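Local coordinates for GTP pyrophosphokinase YjbM (Bacillus subtilis, PDB 5DEC), which synthesises the alarmone (p)ppGpp by transferring pyrophosphate from ATP to GTP or GDP, working as an allosterically regulated homotetramer, at residues Tyr20-Glu25 / Tyr132-Val137. Sequence-based numbering, arbitrary orientation.
Sequences YRQAVE and YPLQTV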
ATOM      1  N   TYR B  20      18.955   2.440   2.533  1.00 27.53           N
ATOM      2  CA  TYR B  20      18.550   1.258   3.289  1.00 28.95           C
ATOM      3  C   TYR B  20      17.049   1.072   3.202  1.00 30.50           C
ATOM      4  O   TYR B  20      16.562  -0.050   3.017  1.00 25.71           O
ATOM      5  CB  TYR B  20      18.983   1.371   4.753  1.00 27.22           C
ATOM      6  CG  TYR B  20      20.471   1.256   4.912  1.00 30.88           C
ATOM      7  CD1 TYR B  20      21.082   0.009   5.028  1.00 31.14           C
ATOM      8  CD2 TYR B  20      21.283   2.392   4.905  1.00 24.32           C
ATOM      9  CE1 TYR B  20      22.454  -0.104   5.167  1.00 39.27           C
ATOM     10  CE2 TYR B  20      22.648   2.285   5.044  1.00 37.36           C
ATOM     11  CZ  TYR B  20      23.231   1.040   5.170  1.00 45.00           C
ATOM     12  OH  TYR B  20      24.593   0.938   5.299  1.00 51.80           O
ATOM     13  N   ARG B  21      16.304   2.165   3.349  1.00 27.02           N
ATOM     14  CA  ARG B  21      14.849   2.097   3.220  1.00 30.30           C
ATOM     15  C   ARG B  21      14.395   1.651   1.840  1.00 29.16           C
ATOM     16  O   ARG B  21      13.434   0.883   1.708  1.00 23.99           O
ATOM     17  CB  ARG B  21      14.205   3.447   3.553  1.00 38.61           C
ATOM     18  CG  ARG B  21      14.304   3.801   5.005  1.00 44.52           C
ATOM     19  CD  ARG B  21      13.476   5.024   5.352  1.00 46.72           C
ATOM     20  NE  ARG B  21      13.772   5.412   6.722  1.00 58.52           N
ATOM     21  CZ  ARG B  21      14.508   6.461   7.063  1.00 74.32           C
ATOM     22  NH1 ARG B  21      15.018   7.258   6.130  1.00 73.15           N
ATOM     23  NH2 ARG B  21      14.726   6.716   8.347  1.00 84.69           N
ATOM     24  N   GLN B  22      15.059   2.158   0.807  1.00 25.41           N
ATOM     25  CA  GLN B  22      14.692   1.800  -0.559  1.00 28.38           C
ATOM     26  C   GLN B  22      15.042   0.319  -0.831  1.00 19.25           C
ATOM     27  O   GLN B  22      14.277  -0.403  -1.460  1.00 25.05           O
ATOM     28  CB  GLN B  22      15.386   2.740  -1.561  1.00 26.12           C
ATOM     29  CG  GLN B  22      15.050   2.464  -3.047  1.00 25.77           C
ATOM     30  CD  GLN B  22      13.586   2.660  -3.398  1.00 32.44           C
ATOM     31  OE1 GLN B  22      12.866   3.404  -2.733  1.00 31.22           O
ATOM     32  NE2 GLN B  22      13.138   1.999  -4.461  1.00 24.33           N
ATOM     33  N   ALA B  23      16.175  -0.143  -0.331  1.00 19.15           N
ATOM     34  CA  ALA B  23      16.510  -1.564  -0.491  1.00 21.47           C
ATOM     35  C   ALA B  23      15.438  -2.457   0.134  1.00 28.11           C
ATOM     36  O   ALA B  23      14.999  -3.452  -0.461  1.00 26.56           O
ATOM     37  CB  ALA B  23      17.859  -1.861   0.122  1.00 27.01           C
ATOM     38  N   VAL B  24      15.023  -2.104   1.344  1.00 24.37           N
ATOM     39  CA  VAL B  24      13.948  -2.842   2.017  1.00 19.99           C
ATOM     40  C   VAL B  24      12.647  -2.830   1.219  1.00 22.08           C
ATOM     41  O   VAL B  24      12.018  -3.876   1.040  1.00 23.50           O
ATOM     42  CB  VAL B  24      13.721  -2.282   3.444  1.00 23.95           C
ATOM     43  CG1 VAL B  24      12.447  -2.857   4.068  1.00 26.43           C
ATOM     44  CG2 VAL B  24      14.938  -2.604   4.305  1.00 24.62           C
ATOM     45  N   GLU B  25      12.230  -1.673   0.700  1.00 23.84           N
ATOM     46  CA  GLU B  25      10.975  -1.655  -0.071  1.00 24.29           C
ATOM     47  C   GLU B  25      11.060  -2.491  -1.358  1.00 21.52           C
ATOM     48  O   GLU B  25      10.066  -3.118  -1.793  1.00 22.35           O
ATOM     49  CB  GLU B  25      10.562  -0.220  -0.440  1.00 30.01           C
ATOM     50  CG  GLU B  25      10.160   0.643   0.756  1.00 34.69           C
ATOM     51  CD  GLU B  25       9.180  -0.053   1.701  1.00 38.06           C
ATOM     52  OE1 GLU B  25       8.157  -0.597   1.246  1.00 40.28           O
ATOM     53  OE2 GLU B  25       9.437  -0.049   2.916  1.00 49.37           O
ATOM     54  N   TYR B 132      22.825  -6.156  -1.601  1.00 28.05           N
ATOM     55  CA  TYR B 132      21.824  -5.744  -2.589  1.00 25.43           C
ATOM     56  C   TYR B 132      22.352  -4.562  -3.413  1.00 33.79           C
ATOM     57  O   TYR B 132      22.641  -3.500  -2.844  1.00 28.57           O
ATOM     58  CB  TYR B 132      20.496  -5.357  -1.892  1.00 24.61           C
ATOM     59  CG  TYR B 132      19.362  -5.077  -2.865  1.00 28.66           C
ATOM     60  CD1 TYR B 132      18.716  -6.117  -3.510  1.00 34.46           C
ATOM     61  CD2 TYR B 132      18.953  -3.778  -3.144  1.00 22.64           C
ATOM     62  CE1 TYR B 132      17.687  -5.883  -4.406  1.00 33.86           C
ATOM     63  CE2 TYR B 132      17.927  -3.527  -4.047  1.00 28.91           C
ATOM     64  CZ  TYR B 132      17.298  -4.594  -4.677  1.00 35.68           C
ATOM     65  OH  TYR B 132      16.276  -4.392  -5.581  1.00 30.45           O
ATOM     66  N   PRO B 133      22.470  -4.745  -4.749  1.00 36.07           N
ATOM     67  CA  PRO B 133      23.009  -3.734  -5.674  1.00 34.55           C
ATOM     68  C   PRO B 133      21.965  -2.682  -6.032  1.00 33.14           C
ATOM     69  O   PRO B 133      21.374  -2.715  -7.117  1.00 37.18           O
ATOM     70  CB  PRO B 133      23.396  -4.553  -6.902  1.00 36.48           C
ATOM     71  CG  PRO B 133      22.372  -5.662  -6.914  1.00 42.75           C
ATOM     72  CD  PRO B 133      22.109  -5.991  -5.452  1.00 30.56           C
ATOM     73  N   LEU B 134      21.753  -1.750  -5.111  1.00 28.19           N
ATOM     74  CA  LEU B 134      20.760  -0.694  -5.270  1.00 32.54           C
ATOM     75  C   LEU B 134      21.135   0.318  -6.362  1.00 33.78           C
ATOM     76  O   LEU B 134      22.241   0.872  -6.363  1.00 33.08           O
ATOM     77  CB  LEU B 134      20.571   0.016  -3.928  1.00 35.07           C
ATOM     78  CG  LEU B 134      19.503   1.093  -3.850  1.00 34.18           C
ATOM     79  CD1 LEU B 134      18.121   0.484  -3.953  1.00 28.51           C
ATOM     80  CD2 LEU B 134      19.663   1.831  -2.538  1.00 35.65           C
ATOM     81  N   GLN B 135      20.220   0.531  -7.306  1.00 32.02           N
ATOM     82  CA  GLN B 135      20.391   1.548  -8.334  1.00 36.23           C
ATOM     83  C   GLN B 135      19.976   2.898  -7.770  1.00 40.64           C
ATOM     84  O   GLN B 135      18.837   3.063  -7.340  1.00 44.32           O
ATOM     85  CB  GLN B 135      19.561   1.212  -9.584  1.00 33.64           C
ATOM     86  CG  GLN B 135      19.806  -0.188 -10.107  1.00 35.63           C
ATOM     87  CD  GLN B 135      21.252  -0.417 -10.441  1.00 34.12           C
ATOM     88  OE1 GLN B 135      21.785   0.205 -11.352  1.00 35.74           O
ATOM     89  NE2 GLN B 135      21.911  -1.299  -9.690  1.00 37.78           N
ATOM     90  N   THR B 136      20.906   3.851  -7.756  1.00 34.03           N
ATOM     91  CA  THR B 136      20.625   5.180  -7.216  1.00 37.82           C
ATOM     92  C   THR B 136      20.752   6.232  -8.302  1.00 43.09           C
ATOM     93  O   THR B 136      21.077   5.922  -9.448  1.00 44.96           O
ATOM     94  CB  THR B 136      21.574   5.553  -6.065  1.00 34.25           C
ATOM     95  OG1 THR B 136      22.902   5.721  -6.579  1.00 42.42           O
ATOM     96  CG2 THR B 136      21.575   4.449  -4.998  1.00 38.42           C
ATOM     97  N   VAL B 137      20.527   7.484  -7.927  1.00 46.15           N
ATOM     98  CA  VAL B 137      20.637   8.579  -8.886  1.00 56.84           C
ATOM     99  C   VAL B 137      22.086   8.736  -9.348  1.00 59.56           C
ATOM    100  O   VAL B 137      22.353   9.069 -10.505  1.00 63.95           O
ATOM    101  CB  VAL B 137      20.118   9.899  -8.275  1.00 55.24           C
ATOM    102  CG1 VAL B 137      20.398  11.075  -9.189  1.00 55.72           C
ATOM    103  CG2 VAL B 137      18.631   9.782  -7.988  1.00 58.08           C
TER
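Ala23 and Leu134 bring the backbones nearest, CA to CA 6.5 Å, where the helical segment 20-25 lies across strand segment 132-136 with axes 9.3 Å apart and directions 112° apart. This is helix-on-sheet packing in the RelA/SpoT synthetase fold: the N-terminal helix 11-38 rests on the mixed sheet, several of whose strands contribute residues to the ATP and product sites. Leu134 reaches the helix with one methyl, its CD1 lying 3.8 Å from Gln22 CG, and the two side chains cross at about a right angle. The same methyl approaches the helix backbone at Ala23 N (4.2 Å). Beside it, Ala23 CB lies 3.9 Å from Tyr132 CD2, approaching the ring obliquely, and it also touches Val143 of the adjoining strand. With CG anti to the backbone N (chi1 -173°), the Tyr132 side chain slants toward the next turn of the helix, where its OH hydrogen-bonds Glu26 OE1. Glu26 OE2 accepts from Gln22 NE2, so the Glu26 carboxylate links the strand's tyrosine to the helix's glutamine. Gln22 NE2 also bonds Val29 O of a second subunit, a residue that binds the allosteric activator. Pro133 centres an inverse gamma turn, and Gln135 NE2 donates to Pro133 O (3.0 Å) from above the carbonyl plane.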